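Side-chain contacts in ribonucleoside triphosphate reductase (Lactobacillus leichmannii, PDB 1L1L), which catalyses the adenosylcobalamin-dependent reduction of ribonucleoside triphosphates to 2'-deoxyribonucleoside triphosphates, working as an allosterically regulated monomer: residues V29-R33 with T34-W38; E57-I60 with N61-P64; K144-S147 with M148-F152; I278-L281 with L282-E286; Q338-E341 with K342-H345. All coordinates share one frame; numbering follows the deposited sequence.

Contact 1 of 5, residues V29-R33 with T34-W38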
loop_
_atom_site.group_PDB
_atom_site.type_symbol
_atom_site.label_atom_id
_atom_site.label_comp_id
_atom_site.label_asym_id
_atom_site.label_seq_id
_atom_site.Cartn_x
_atom_site.Cartn_y
_atom_site.Cartn_z
ATOM N N VAL A 29 14.236 -15.503 4.618
ATOM C CA VAL A 29 14.186 -15.665 3.179
ATOM C C VAL A 29 13.469 -14.471 2.545
ATOM O O VAL A 29 13.948 -13.891 1.565
ATOM C CB VAL A 29 13.447 -16.967 2.812
ATOM C CG1 VAL A 29 13.306 -17.070 1.316
ATOM C CG2 VAL A 29 14.202 -18.166 3.365
ATOM N N THR A 30 12.321 -14.114 3.112
ATOM C CA THR A 30 11.532 -12.994 2.613
ATOM C C THR A 30 12.351 -11.714 2.643
ATOM O O THR A 30 12.320 -10.922 1.710
ATOM C CB THR A 30 10.250 -12.789 3.450
ATOM O OG1 THR A 30 9.400 -13.930 3.297
ATOM C CG2 THR A 30 9.497 -11.537 2.984
ATOM N N TYR A 31 13.107 -11.518 3.719
ATOM C CA TYR A 31 13.929 -10.328 3.819
ATOM C C TYR A 31 14.978 -10.266 2.707
ATOM O O TYR A 31 15.137 -9.237 2.049
ATOM C CB TYR A 31 14.629 -10.275 5.187
ATOM C CG TYR A 31 15.889 -9.452 5.144
ATOM C CD1 TYR A 31 15.847 -8.076 4.887
ATOM C CD2 TYR A 31 17.145 -10.059 5.280
ATOM C CE1 TYR A 31 17.030 -7.324 4.763
ATOM C CE2 TYR A 31 18.321 -9.318 5.152
ATOM C CZ TYR A 31 18.259 -7.961 4.896
ATOM O OH TYR A 31 19.430 -7.247 4.766
ATOM N N LYS A 32 15.688 -11.372 2.502
ATOM C CA LYS A 32 16.742 -11.446 1.500
ATOM C C LYS A 32 16.328 -11.160 0.071
ATOM O O LYS A 32 17.080 -10.565 -0.694
ATOM C CB LYS A 32 17.408 -12.823 1.542
ATOM C CG LYS A 32 18.213 -13.052 2.793
ATOM C CD LYS A 32 19.367 -12.052 2.897
ATOM C CE LYS A 32 20.450 -12.334 1.873
ATOM N NZ LYS A 32 21.625 -11.456 2.087
ATOM N N ARG A 33 15.134 -11.594 -0.301
ATOM C CA ARG A 33 14.688 -11.372 -1.658
ATOM C C ARG A 33 13.754 -10.174 -1.785
ATOM O O ARG A 33 13.207 -9.943 -2.859
ATOM C CB ARG A 33 14.002 -12.638 -2.177
ATOM C CG ARG A 33 12.750 -13.004 -1.407
ATOM C CD ARG A 33 12.183 -14.348 -1.857
ATOM N NE ARG A 33 12.008 -14.413 -3.309
ATOM C CZ ARG A 33 11.160 -15.235 -3.920
ATOM N NH1 ARG A 33 10.404 -16.061 -3.205
ATOM N NH2 ARG A 33 11.069 -15.230 -5.244
ATOM N N THR A 34 13.592 -9.396 -0.714
ATOM C CA THR A 34 12.690 -8.247 -0.750
ATOM C C THR A 34 13.235 -6.908 -0.266
ATOM O O THR A 34 12.966 -5.867 -0.873
ATOM C CB THR A 34 11.419 -8.506 0.081
ATOM O OG1 THR A 34 10.941 -9.830 -0.170
ATOM C CG2 THR A 34 10.328 -7.488 -0.283
ATOM N N TYR A 35 13.980 -6.917 0.835
ATOM C CA TYR A 35 14.492 -5.661 1.382
ATOM C C TYR A 35 16.005 -5.494 1.427
ATOM O O TYR A 35 16.492 -4.403 1.732
ATOM C CB TYR A 35 13.927 -5.450 2.787
ATOM C CG TYR A 35 12.429 -5.560 2.845
ATOM C CD1 TYR A 35 11.823 -6.561 3.602
ATOM C CD2 TYR A 35 11.612 -4.691 2.111
ATOM C CE1 TYR A 35 10.443 -6.705 3.629
ATOM C CE2 TYR A 35 10.224 -4.828 2.130
ATOM C CZ TYR A 35 9.650 -5.839 2.893
ATOM O OH TYR A 35 8.283 -6.000 2.936
ATOM N N ALA A 36 16.745 -6.556 1.122
ATOM C CA ALA A 36 18.202 -6.485 1.136
ATOM C C ALA A 36 18.711 -5.851 -0.158
ATOM O O ALA A 36 18.621 -6.454 -1.233
ATOM C CB ALA A 36 18.799 -7.885 1.311
ATOM N N ARG A 37 19.235 -4.631 -0.064
ATOM C CA ARG A 37 19.745 -3.953 -1.252
ATOM C C ARG A 37 21.091 -4.529 -1.671
ATOM O O ARG A 37 21.815 -5.105 -0.849
ATOM C CB ARG A 37 19.892 -2.450 -0.993
ATOM C CG ARG A 37 18.589 -1.738 -0.664
ATOM C CD ARG A 37 18.808 -0.241 -0.467
ATOM N NE ARG A 37 19.179 0.448 -1.702
ATOM C CZ ARG A 37 18.349 0.681 -2.721
ATOM N NH1 ARG A 37 17.081 0.280 -2.672
ATOM N NH2 ARG A 37 18.789 1.321 -3.797
ATOM N N TRP A 38 21.423 -4.384 -2.950
ATOM C CA TRP A 38 22.696 -4.873 -3.468
ATOM C C TRP A 38 23.800 -3.866 -3.158
ATOM O O TRP A 38 23.609 -2.655 -3.293
ATOM C CB TRP A 38 22.607 -5.108 -4.980
ATOM C CG TRP A 38 23.910 -5.543 -5.597
ATOM C CD1 TRP A 38 24.795 -4.761 -6.288
ATOM C CD2 TRP A 38 24.491 -6.853 -5.547
ATOM N NE1 TRP A 38 25.887 -5.501 -6.670
ATOM C CE2 TRP A 38 25.728 -6.788 -6.228
ATOM C CE3 TRP A 38 24.089 -8.074 -4.989
ATOM C CZ2 TRP A 38 26.565 -7.899 -6.367
ATOM C CZ3 TRP A 38 24.922 -9.178 -5.127
ATOM C CH2 TRP A 38 26.145 -9.080 -5.812
HETATM O O HOH W 1 16.566 -7.992 -2.077
#

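Contact 2 of 5, residues E57-I60 with N61-P64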
loop_
_atom_site.group_PDB
_atom_site.type_symbol
_atom_site.label_atom_id
_atom_site.label_comp_id
_atom_site.label_asym_id
_atom_site.label_seq_id
_atom_site.Cartn_x
_atom_site.Cartn_y
_atom_site.Cartn_z
ATOM N N GLU A 57 19.063 5.190 10.636
ATOM C CA GLU A 57 19.830 6.414 10.422
ATOM C C GLU A 57 19.108 7.331 9.455
ATOM O O GLU A 57 19.099 8.553 9.617
ATOM C CB GLU A 57 21.227 6.087 9.879
ATOM C CG GLU A 57 22.269 5.883 10.970
ATOM C CD GLU A 57 23.597 5.355 10.451
ATOM O OE1 GLU A 57 24.062 5.799 9.378
ATOM O OE2 GLU A 57 24.187 4.498 11.143
ATOM N N GLY A 58 18.501 6.731 8.436
ATOM C CA GLY A 58 17.781 7.523 7.464
ATOM C C GLY A 58 16.612 8.268 8.074
ATOM O O GLY A 58 16.332 9.398 7.682
ATOM N N ASN A 59 15.927 7.651 9.032
ATOM C CA ASN A 59 14.768 8.288 9.655
ATOM C C ASN A 59 15.137 9.336 10.703
ATOM O O ASN A 59 14.572 10.432 10.722
ATOM C CB ASN A 59 13.863 7.227 10.298
ATOM C CG ASN A 59 12.615 7.821 10.940
ATOM O OD1 ASN A 59 12.591 8.113 12.138
ATOM N ND2 ASN A 59 11.566 8.000 10.142
ATOM N N ILE A 60 16.087 8.998 11.568
ATOM C CA ILE A 60 16.491 9.917 12.634
ATOM C C ILE A 60 17.012 11.262 12.108
ATOM O O ILE A 60 16.712 12.318 12.672
ATOM C CB ILE A 60 17.567 9.263 13.551
ATOM C CG1 ILE A 60 17.699 10.057 14.855
ATOM C CG2 ILE A 60 18.895 9.208 12.842
ATOM C CD1 ILE A 60 16.510 9.948 15.757
ATOM N N ASN A 61 17.776 11.218 11.019
ATOM C CA ASN A 61 18.352 12.413 10.419
ATOM C C ASN A 61 17.350 13.305 9.706
ATOM O O ASN A 61 17.729 14.232 8.982
ATOM C CB ASN A 61 19.477 12.027 9.460
ATOM C CG ASN A 61 20.715 11.537 10.191
ATOM O OD1 ASN A 61 21.183 12.182 11.129
ATOM N ND2 ASN A 61 21.252 10.403 9.765
ATOM N N LEU A 62 16.068 13.020 9.914
ATOM C CA LEU A 62 15.007 13.818 9.323
ATOM C C LEU A 62 14.516 14.848 10.335
ATOM O O LEU A 62 13.917 15.857 9.952
ATOM C CB LEU A 62 13.835 12.933 8.885
ATOM C CG LEU A 62 14.007 12.150 7.580
ATOM C CD1 LEU A 62 12.749 11.307 7.335
ATOM C CD2 LEU A 62 14.237 13.117 6.421
ATOM N N ASP A 63 14.761 14.593 11.621
ATOM C CA ASP A 63 14.333 15.523 12.665
ATOM C C ASP A 63 14.752 16.922 12.214
ATOM O O ASP A 63 15.923 17.176 11.944
ATOM C CB ASP A 63 14.975 15.179 14.018
ATOM C CG ASP A 63 14.382 15.989 15.164
ATOM O OD1 ASP A 63 14.420 17.235 15.092
ATOM O OD2 ASP A 63 13.868 15.385 16.128
ATOM N N PRO A 64 13.787 17.843 12.115
ATOM C CA PRO A 64 14.039 19.221 11.683
ATOM C C PRO A 64 15.005 20.037 12.554
ATOM O O PRO A 64 15.672 20.941 12.055
ATOM C CB PRO A 64 12.639 19.823 11.650
ATOM C CG PRO A 64 11.966 19.128 12.781
ATOM C CD PRO A 64 12.401 17.693 12.597
#

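Contact 3 of 5, residues K144-S147 with M148-F152. Unlike the reference sequence in segment 148-152: F152 (reference Cys).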
loop_
_atom_site.group_PDB
_atom_site.type_symbol
_atom_site.label_atom_id
_atom_site.label_comp_id
_atom_site.label_asym_id
_atom_site.label_seq_id
_atom_site.Cartn_x
_atom_site.Cartn_y
_atom_site.Cartn_z
ATOM N N LYS A 144 -5.864 26.093 -13.256
ATOM C CA LYS A 144 -6.451 24.759 -13.163
ATOM C C LYS A 144 -6.417 24.004 -14.490
ATOM O O LYS A 144 -6.673 24.578 -15.550
ATOM C CB LYS A 144 -7.897 24.857 -12.667
ATOM C CG LYS A 144 -8.032 25.424 -11.264
ATOM C CD LYS A 144 -9.449 25.247 -10.732
ATOM C CE LYS A 144 -9.574 25.750 -9.308
ATOM N NZ LYS A 144 -10.903 25.407 -8.729
ATOM N N ALA A 145 -6.107 22.711 -14.420
ATOM C CA ALA A 145 -6.029 21.874 -15.607
ATOM C C ALA A 145 -6.672 20.517 -15.374
ATOM O O ALA A 145 -6.584 19.955 -14.282
ATOM C CB ALA A 145 -4.577 21.692 -16.018
ATOM N N VAL A 146 -7.314 19.992 -16.409
ATOM C CA VAL A 146 -7.968 18.696 -16.328
ATOM C C VAL A 146 -6.970 17.569 -16.066
ATOM O O VAL A 146 -7.310 16.562 -15.449
ATOM C CB VAL A 146 -8.717 18.383 -17.631
ATOM C CG1 VAL A 146 -9.277 16.978 -17.590
ATOM C CG2 VAL A 146 -9.829 19.398 -17.838
ATOM N N SER A 147 -5.740 17.758 -16.532
ATOM C CA SER A 147 -4.687 16.756 -16.391
ATOM C C SER A 147 -4.044 16.649 -15.005
ATOM O O SER A 147 -3.428 15.635 -14.692
ATOM C CB SER A 147 -3.580 17.035 -17.410
ATOM O OG SER A 147 -2.909 18.241 -17.080
ATOM N N MET A 148 -4.181 17.680 -14.179
ATOM C CA MET A 148 -3.551 17.665 -12.863
ATOM C C MET A 148 -3.718 16.385 -12.020
ATOM O O MET A 148 -2.727 15.730 -11.690
ATOM C CB MET A 148 -3.991 18.888 -12.054
ATOM C CG MET A 148 -3.209 19.100 -10.753
ATOM S SD MET A 148 -3.585 17.850 -9.467
ATOM C CE MET A 148 -2.665 18.520 -8.040
ATOM N N PRO A 149 -4.957 16.011 -11.659
ATOM C CA PRO A 149 -5.141 14.797 -10.848
ATOM C C PRO A 149 -4.567 13.530 -11.459
ATOM O O PRO A 149 -4.149 12.619 -10.736
ATOM C CB PRO A 149 -6.656 14.718 -10.672
ATOM C CG PRO A 149 -7.172 15.367 -11.936
ATOM C CD PRO A 149 -6.259 16.566 -12.066
ATOM N N PHE A 150 -4.544 13.465 -12.788
ATOM C CA PHE A 150 -4.015 12.294 -13.473
ATOM C C PHE A 150 -2.496 12.308 -13.410
ATOM O O PHE A 150 -1.857 11.249 -13.352
ATOM C CB PHE A 150 -4.458 12.278 -14.938
ATOM C CG PHE A 150 -5.947 12.236 -15.118
ATOM C CD1 PHE A 150 -6.644 11.039 -14.965
ATOM C CD2 PHE A 150 -6.651 13.394 -15.413
ATOM C CE1 PHE A 150 -8.031 10.994 -15.103
ATOM C CE2 PHE A 150 -8.045 13.364 -15.552
ATOM C CZ PHE A 150 -8.736 12.163 -15.395
ATOM N N SER A 151 -1.928 13.510 -13.448
ATOM C CA SER A 151 -0.477 13.656 -13.381
ATOM C C SER A 151 0.002 13.251 -11.993
ATOM O O SER A 151 1.060 12.620 -11.853
ATOM C CB SER A 151 -0.066 15.103 -13.663
ATOM O OG SER A 151 -0.319 15.439 -15.016
ATOM N N PHE A 152 -0.774 13.634 -10.981
ATOM C CA PHE A 152 -0.451 13.317 -9.591
ATOM C C PHE A 152 -0.449 11.803 -9.433
ATOM O O PHE A 152 0.512 11.211 -8.929
ATOM C CB PHE A 152 -1.490 13.921 -8.644
ATOM C CG PHE A 152 -1.217 13.631 -7.197
ATOM C CD1 PHE A 152 -0.320 14.423 -6.473
ATOM C CD2 PHE A 152 -1.773 12.515 -6.580
ATOM C CE1 PHE A 152 0.018 14.100 -5.159
ATOM C CE2 PHE A 152 -1.436 12.184 -5.267
ATOM C CZ PHE A 152 -0.541 12.976 -4.558
#

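Contact 4 of 5, residues I278-L281 with L282-E286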
loop_
_atom_site.group_PDB
_atom_site.type_symbol
_atom_site.label_atom_id
_atom_site.label_comp_id
_atom_site.label_asym_id
_atom_site.label_seq_id
_atom_site.Cartn_x
_atom_site.Cartn_y
_atom_site.Cartn_z
ATOM N N ILE A 278 3.315 4.003 -24.997
ATOM C CA ILE A 278 2.681 4.227 -26.297
ATOM C C ILE A 278 1.209 3.813 -26.233
ATOM O O ILE A 278 0.321 4.618 -26.504
ATOM C CB ILE A 278 3.422 3.438 -27.403
ATOM C CG1 ILE A 278 4.810 4.059 -27.616
ATOM C CG2 ILE A 278 2.619 3.446 -28.708
ATOM C CD1 ILE A 278 5.780 3.185 -28.346
ATOM N N SER A 279 0.969 2.566 -25.853
ATOM C CA SER A 279 -0.388 2.031 -25.727
ATOM C C SER A 279 -1.244 2.914 -24.820
ATOM O O SER A 279 -2.389 3.260 -25.152
ATOM C CB SER A 279 -0.338 0.622 -25.147
ATOM O OG SER A 279 0.561 -0.193 -25.876
ATOM N N MET A 280 -0.688 3.280 -23.667
ATOM C CA MET A 280 -1.411 4.114 -22.718
ATOM C C MET A 280 -1.846 5.436 -23.342
ATOM O O MET A 280 -2.981 5.870 -23.158
ATOM C CB MET A 280 -0.539 4.397 -21.494
ATOM C CG MET A 280 -1.241 5.161 -20.391
ATOM S SD MET A 280 -0.058 6.073 -19.351
ATOM C CE MET A 280 -0.181 7.700 -20.074
ATOM N N LEU A 281 -0.947 6.088 -24.073
ATOM C CA LEU A 281 -1.277 7.364 -24.695
ATOM C C LEU A 281 -2.328 7.183 -25.790
ATOM O O LEU A 281 -3.208 8.027 -25.959
ATOM C CB LEU A 281 -0.027 8.009 -25.291
ATOM C CG LEU A 281 0.991 8.508 -24.263
ATOM C CD1 LEU A 281 2.319 8.781 -24.967
ATOM C CD2 LEU A 281 0.463 9.757 -23.562
ATOM N N LEU A 282 -2.224 6.090 -26.530
ATOM C CA LEU A 282 -3.179 5.815 -27.604
ATOM C C LEU A 282 -4.552 5.508 -27.030
ATOM O O LEU A 282 -5.555 6.078 -27.466
ATOM C CB LEU A 282 -2.699 4.647 -28.467
ATOM C CG LEU A 282 -1.420 4.934 -29.268
ATOM C CD1 LEU A 282 -1.013 3.695 -30.027
ATOM C CD2 LEU A 282 -1.637 6.120 -30.204
ATOM N N ASP A 283 -4.597 4.618 -26.043
ATOM C CA ASP A 283 -5.862 4.260 -25.415
ATOM C C ASP A 283 -6.489 5.413 -24.629
ATOM O O ASP A 283 -7.712 5.580 -24.623
ATOM C CB ASP A 283 -5.670 3.034 -24.525
ATOM C CG ASP A 283 -5.359 1.780 -25.329
ATOM O OD1 ASP A 283 -5.723 1.732 -26.529
ATOM O OD2 ASP A 283 -4.766 0.838 -24.770
ATOM N N VAL A 284 -5.656 6.213 -23.966
ATOM C CA VAL A 284 -6.133 7.357 -23.203
ATOM C C VAL A 284 -6.708 8.410 -24.150
ATOM O O VAL A 284 -7.616 9.177 -23.796
ATOM C CB VAL A 284 -4.972 7.977 -22.370
ATOM C CG1 VAL A 284 -5.323 9.368 -21.904
ATOM C CG2 VAL A 284 -4.690 7.088 -21.170
ATOM N N ASN A 285 -6.174 8.452 -25.364
ATOM C CA ASN A 285 -6.650 9.425 -26.333
ATOM C C ASN A 285 -8.016 8.961 -26.850
ATOM O O ASN A 285 -8.924 9.768 -27.034
ATOM C CB ASN A 285 -5.634 9.562 -27.470
ATOM C CG ASN A 285 -5.867 10.797 -28.315
ATOM O OD1 ASN A 285 -6.118 11.896 -27.796
ATOM N ND2 ASN A 285 -5.773 10.630 -29.627
ATOM N N GLU A 286 -8.168 7.658 -27.061
ATOM C CA GLU A 286 -9.441 7.128 -27.539
ATOM C C GLU A 286 -10.566 7.461 -26.564
ATOM O O GLU A 286 -11.597 8.013 -26.959
ATOM C CB GLU A 286 -9.370 5.612 -27.731
ATOM C CG GLU A 286 -8.503 5.185 -28.899
ATOM C CD GLU A 286 -8.584 3.696 -29.172
ATOM O OE1 GLU A 286 -8.148 2.905 -28.306
ATOM O OE2 GLU A 286 -9.093 3.320 -30.255
#

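Contact 5 of 5, residues Q338-E341 with K342-H345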
loop_
_atom_site.group_PDB
_atom_site.type_symbol
_atom_site.label_atom_id
_atom_site.label_comp_id
_atom_site.label_asym_id
_atom_site.label_seq_id
_atom_site.Cartn_x
_atom_site.Cartn_y
_atom_site.Cartn_z
ATOM N N GLN A 338 -17.289 -5.463 -14.449
ATOM C CA GLN A 338 -17.948 -6.714 -14.806
ATOM C C GLN A 338 -17.818 -7.005 -16.309
ATOM O O GLN A 338 -17.983 -8.146 -16.749
ATOM C CB GLN A 338 -19.413 -6.687 -14.327
ATOM C CG GLN A 338 -19.530 -7.044 -12.830
ATOM C CD GLN A 338 -20.874 -6.699 -12.196
ATOM O OE1 GLN A 338 -21.348 -5.571 -12.293
ATOM N NE2 GLN A 338 -21.476 -7.671 -11.522
ATOM N N ASP A 339 -17.494 -5.981 -17.089
ATOM C CA ASP A 339 -17.290 -6.147 -18.531
ATOM C C ASP A 339 -16.016 -6.971 -18.692
ATOM O O ASP A 339 -14.909 -6.452 -18.520
ATOM C CB ASP A 339 -17.130 -4.778 -19.204
ATOM C CG ASP A 339 -16.727 -4.882 -20.675
ATOM O OD1 ASP A 339 -16.936 -3.893 -21.412
ATOM O OD2 ASP A 339 -16.191 -5.933 -21.099
ATOM N N GLN A 340 -16.180 -8.250 -19.019
ATOM C CA GLN A 340 -15.059 -9.173 -19.161
ATOM C C GLN A 340 -13.895 -8.727 -20.054
ATOM O O GLN A 340 -12.736 -8.814 -19.636
ATOM C CB GLN A 340 -15.573 -10.541 -19.622
ATOM C CG GLN A 340 -16.516 -11.205 -18.623
ATOM C CD GLN A 340 -15.877 -11.417 -17.262
ATOM O OE1 GLN A 340 -14.938 -12.204 -17.114
ATOM N NE2 GLN A 340 -16.380 -10.708 -16.261
ATOM N N GLU A 341 -14.190 -8.256 -21.267
ATOM C CA GLU A 341 -13.143 -7.810 -22.189
ATOM C C GLU A 341 -12.324 -6.649 -21.625
ATOM O O GLU A 341 -11.090 -6.688 -21.645
ATOM C CB GLU A 341 -13.731 -7.366 -23.533
ATOM C CG GLU A 341 -12.653 -6.911 -24.507
ATOM C CD GLU A 341 -13.140 -5.898 -25.524
ATOM O OE1 GLU A 341 -13.907 -6.275 -26.439
ATOM O OE2 GLU A 341 -12.751 -4.715 -25.404
ATOM N N LYS A 342 -13.015 -5.617 -21.143
ATOM C CA LYS A 342 -12.352 -4.446 -20.580
ATOM C C LYS A 342 -11.697 -4.714 -19.228
ATOM O O LYS A 342 -10.753 -4.018 -18.848
ATOM C CB LYS A 342 -13.333 -3.279 -20.479
ATOM C CG LYS A 342 -13.678 -2.690 -21.843
ATOM C CD LYS A 342 -14.310 -1.320 -21.746
ATOM C CE LYS A 342 -14.455 -0.703 -23.140
ATOM N NZ LYS A 342 -14.962 0.697 -23.102
ATOM N N LEU A 343 -12.197 -5.715 -18.510
ATOM C CA LEU A 343 -11.627 -6.090 -17.225
ATOM C C LEU A 343 -10.259 -6.690 -17.510
ATOM O O LEU A 343 -9.281 -6.378 -16.830
ATOM C CB LEU A 343 -12.491 -7.139 -16.512
ATOM C CG LEU A 343 -11.822 -7.784 -15.293
ATOM C CD1 LEU A 343 -11.760 -6.773 -14.149
ATOM C CD2 LEU A 343 -12.585 -9.022 -14.867
ATOM N N MET A 344 -10.191 -7.551 -18.521
ATOM C CA MET A 344 -8.934 -8.190 -18.882
ATOM C C MET A 344 -7.943 -7.208 -19.508
ATOM O O MET A 344 -6.730 -7.386 -19.378
ATOM C CB MET A 344 -9.177 -9.368 -19.842
ATOM C CG MET A 344 -9.701 -10.641 -19.168
ATOM S SD MET A 344 -9.818 -12.078 -20.304
ATOM C CE MET A 344 -11.632 -12.249 -20.499
ATOM N N HIS A 345 -8.448 -6.165 -20.164
ATOM C CA HIS A 345 -7.564 -5.194 -20.799
ATOM C C HIS A 345 -6.970 -4.129 -19.875
ATOM O O HIS A 345 -5.830 -3.707 -20.078
ATOM C CB HIS A 345 -8.267 -4.505 -21.969
ATOM C CG HIS A 345 -7.370 -3.605 -22.764
ATOM N ND1 HIS A 345 -7.227 -2.263 -22.490
ATOM C CD2 HIS A 345 -6.564 -3.858 -23.823
ATOM C CE1 HIS A 345 -6.374 -1.727 -23.346
ATOM N NE2 HIS A 345 -5.955 -2.673 -24.165
#

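Contact 1 of 5, residues V29-R33 with T34-W38
Three backbone amides converge on the carbonyl oxygen of Y31, and their spacing describes how helix 27-32 comes to its end. Y35 N gives Y31 O the shortest of the three bonds, 2.9 Å, the ordinary i to i+4 step. T34 N reaches the same oxygen at 3.2 Å, but from above the carbonyl plane, and A36 N adds a longer bond of 3.3 Å from the i+5 position. One residue earlier in the helix, T30 O accepts from T34 OG1 at 2.6 Å. That bond depends on the T34 rotamer: chi1 of -43° keeps OG1 beside its own backbone N, where it can turn back to the helix, and T30 CG2 runs alongside it.

The side chains follow the same bend. The Y31 ring swings round toward the departing chain, its CZ meeting A36 CB at 3.6 Å and its CD1 meeting Y35 CB at 3.9 Å. T34 CG2 sits over one face of the Y35 ring, offset toward the rim. A water donates both to K32 O and to A36 O, the latter at 2.7 Å, and so bridges the last helical turn to the outgoing loop.

Farther out, Y31 OH is hydrogen-bonded to T51 OG1, and its ring meets W48 edge-to-face. K32 NZ is taken by S45 OG and E46 O, while R33 bonds R576 O and makes a cation-pi contact with F577. The helix end borders helix 551-557 (through Y31 and Y35), strand 570-578 (V29 and R33) and helix 583-589 (V29 and K32).

Contact 2 of 5, residues E57-I60 with N61-P64
A type I beta turn from I60 to D63 takes over directly where helix 48-60 ends; E57, N59 and I60 supply the carbonyls, and N61 to D63 supply the amides that close on them. The bonding pattern records the change. N61 N still makes the helical i to i+4 bond to E57 O, stretched to 3.3 Å with an N-H...O angle of 161°. L62 N then drops to i+3, reaching N59 O at 3.1 Å from above the carbonyl plane, and D63 N closes the turn on I60 O at 3.2 Å, again from above the plane.

N61 folds its side chain back along the helix end. With chi1 at -72°, CG lies beside the backbone N, and the amide is carried over the last helical turn until ND2 stands 2.8 Å from E57 O. The other end of that amide, OD1, is hydrogen-bonded to I5 N, which ties the group to the N-terminal segment. N61 CG also lies 4.0 Å from I60 CG2, the two side chains crossing at an angle.

E57 OE2 is committed to a salt bridge with K53 and a bond to L7 N, and both ends of the N59 amide are held by helix 436-450, through R449 and Y446 O. I60 packs on L78 and A82 of helix 72-90, and D63 OD2 is paired with R65 and Y532 OH. The turn leads toward helix 72-90 and packs against helices 72-90, 436-450 and 512-536.

L62 lies over the carbonyls of the last turn: its CB is 3.2 Å from N59 O, and its CG 3.6 Å from G58 O.

Contact 3 of 5, residues K144-S147 with M148-F152
The F150 ring turns its edge, in plane, to the carbonyl oxygen of V146: CD2 lies 3.2 Å from V146 O, and CE2 nearly as close. S147 O also stands near the ring plane at the edge, but farther off. The V146 side chain touches the same rim, CG1 to CE2 at 4.3 Å, while I304, C305 and I308 of helix 298-313 supply further packing around the ring.

The backbone at the start of helix 148-158 gathers on S147 O. S151 N donates to it over 2.9 Å, nearly along the C=O axis, and F150 N adds a weak bond of 3.1 Å. Because chi1 of S151 is -69°, its OG sits beside its own N and comes within 3.1 Å of S147 O, although Y129 OH competes for the hydroxyl. S147 OG is hydrogen-bonded to D236 OD2 and Y129 OH. A type I turn from A145 to M148, with a weak bond from M148 N to A145 O, links strand 144-145 to the helix.

P149 has no N-H to offer V146 O three residues back; the in-plane C-H edge of F150 lies against that oxygen instead. The electropositive rim of F150 would plausibly offset some of the negative charge on V146 O.

Contact 4 of 5, residues I278-L281 with L282-E286
I278 and L282 lie side by side one turn apart within helix 275-289, in the insertion domain of the B12-dependent ribonucleotide reductases, and M280 and V284 repeat the arrangement on another flank.

In the first pair the touching branches are I278 CG2 and L282 CD1, 3.9 Å apart. L282 holds CG beside its backbone N, with chi1 at -66° and the chain then extended, which leans the side chain back along the helix. CG consequently comes to 3.3 Å from I278 O. Both residues continue onto L186 of strand 183-187.

The second pair meets through M280 CG and V284 CG2, but the position of CG2 is doubtful, since it crowds M280 O in the model. M280 starts out opposite its backbone N and bends at chi3 (98°, away from the staggered positions); its side chain also touches I308 and A311 of helix 298-313. V284 touches L307 on the same helix and N231 on helix 224-236.

D283 has the same first torsion as L282, and its carboxylate is likewise laid back along the helix, CG 3.3 Å from S279 O. That oxygen is gripped by D283 N at 2.7 Å with a nearly straight N-H...O angle of 173°, and L282 N binds I278 O at 2.9 Å.

N285 departs from this pattern: its CG is turned opposite the backbone N, sending the amide toward I182, just before strand 183-187, where ND2 bonds I182 O. Its own N makes a weak bond to L281 O at 3.1 Å.

Contact 5 of 5, residues Q338-E341 with K342-H345
D339 O accepts from L343 N at 2.8 Å, nearly in line with the carbonyl, and this bond opens the first full turn of helix 340-347. The side chain of D339 adds a second hold. Its OD2 takes K342 N at 3.2 Å with a straight N-H...O angle of 173°, although the amide approaches from above the carboxylate plane, 68° out of it. Turning CG opposite the backbone N, chi1 172°, brings the carboxylate over this N-H.

K342 then runs past the other oxygen: D339 OD1 rests 3.5 Å from K342 CG, along the aliphatic chain, while NZ extends beyond to 5.3 Å from OD1, too far for a salt bridge. Any attraction between the two charges is probably modest at this separation.

From the first turn, Q340 NE2 reaches back to Q338 O, ahead of the helix, at 3.1 Å and from above that carbonyl plane. Farther on, M344 N bonds Q340 O, and the bent M344 chain brings CE to 3.7 Å from the same oxygen. H345 N bonds E341 O at 3.1 Å, in a part of the helix that widens into a pi-type turn at 343-345.

An aspartate at the N-cap, accepting from the amide three residues on, is a classic helix-capping arrangement, here on the protein surface.

Overall arrangement
From the N terminus the five contacts follow in series; none nests in or crosses another, and each is local, joining residues about three to five apart. Contacts 1 and 2 close the ends of helices 27-32 and 48-60 in the ribonucleotide reductase alpha domain. Contact 3 starts helix 148-158 after strand 144-145, contact 4 lies inside helix 275-289, and contact 5 starts helix 340-347. Helix 298-313 connects the last three, packing on F150 and M280 and bonding H345 O through K310. Contacts 4 and 5 touch, D283 OD2 to H345 CE1 at 3.3 Å. Contacts 2 and 5, with centres about 45 Å apart, lie on opposite sides of the chain's centre.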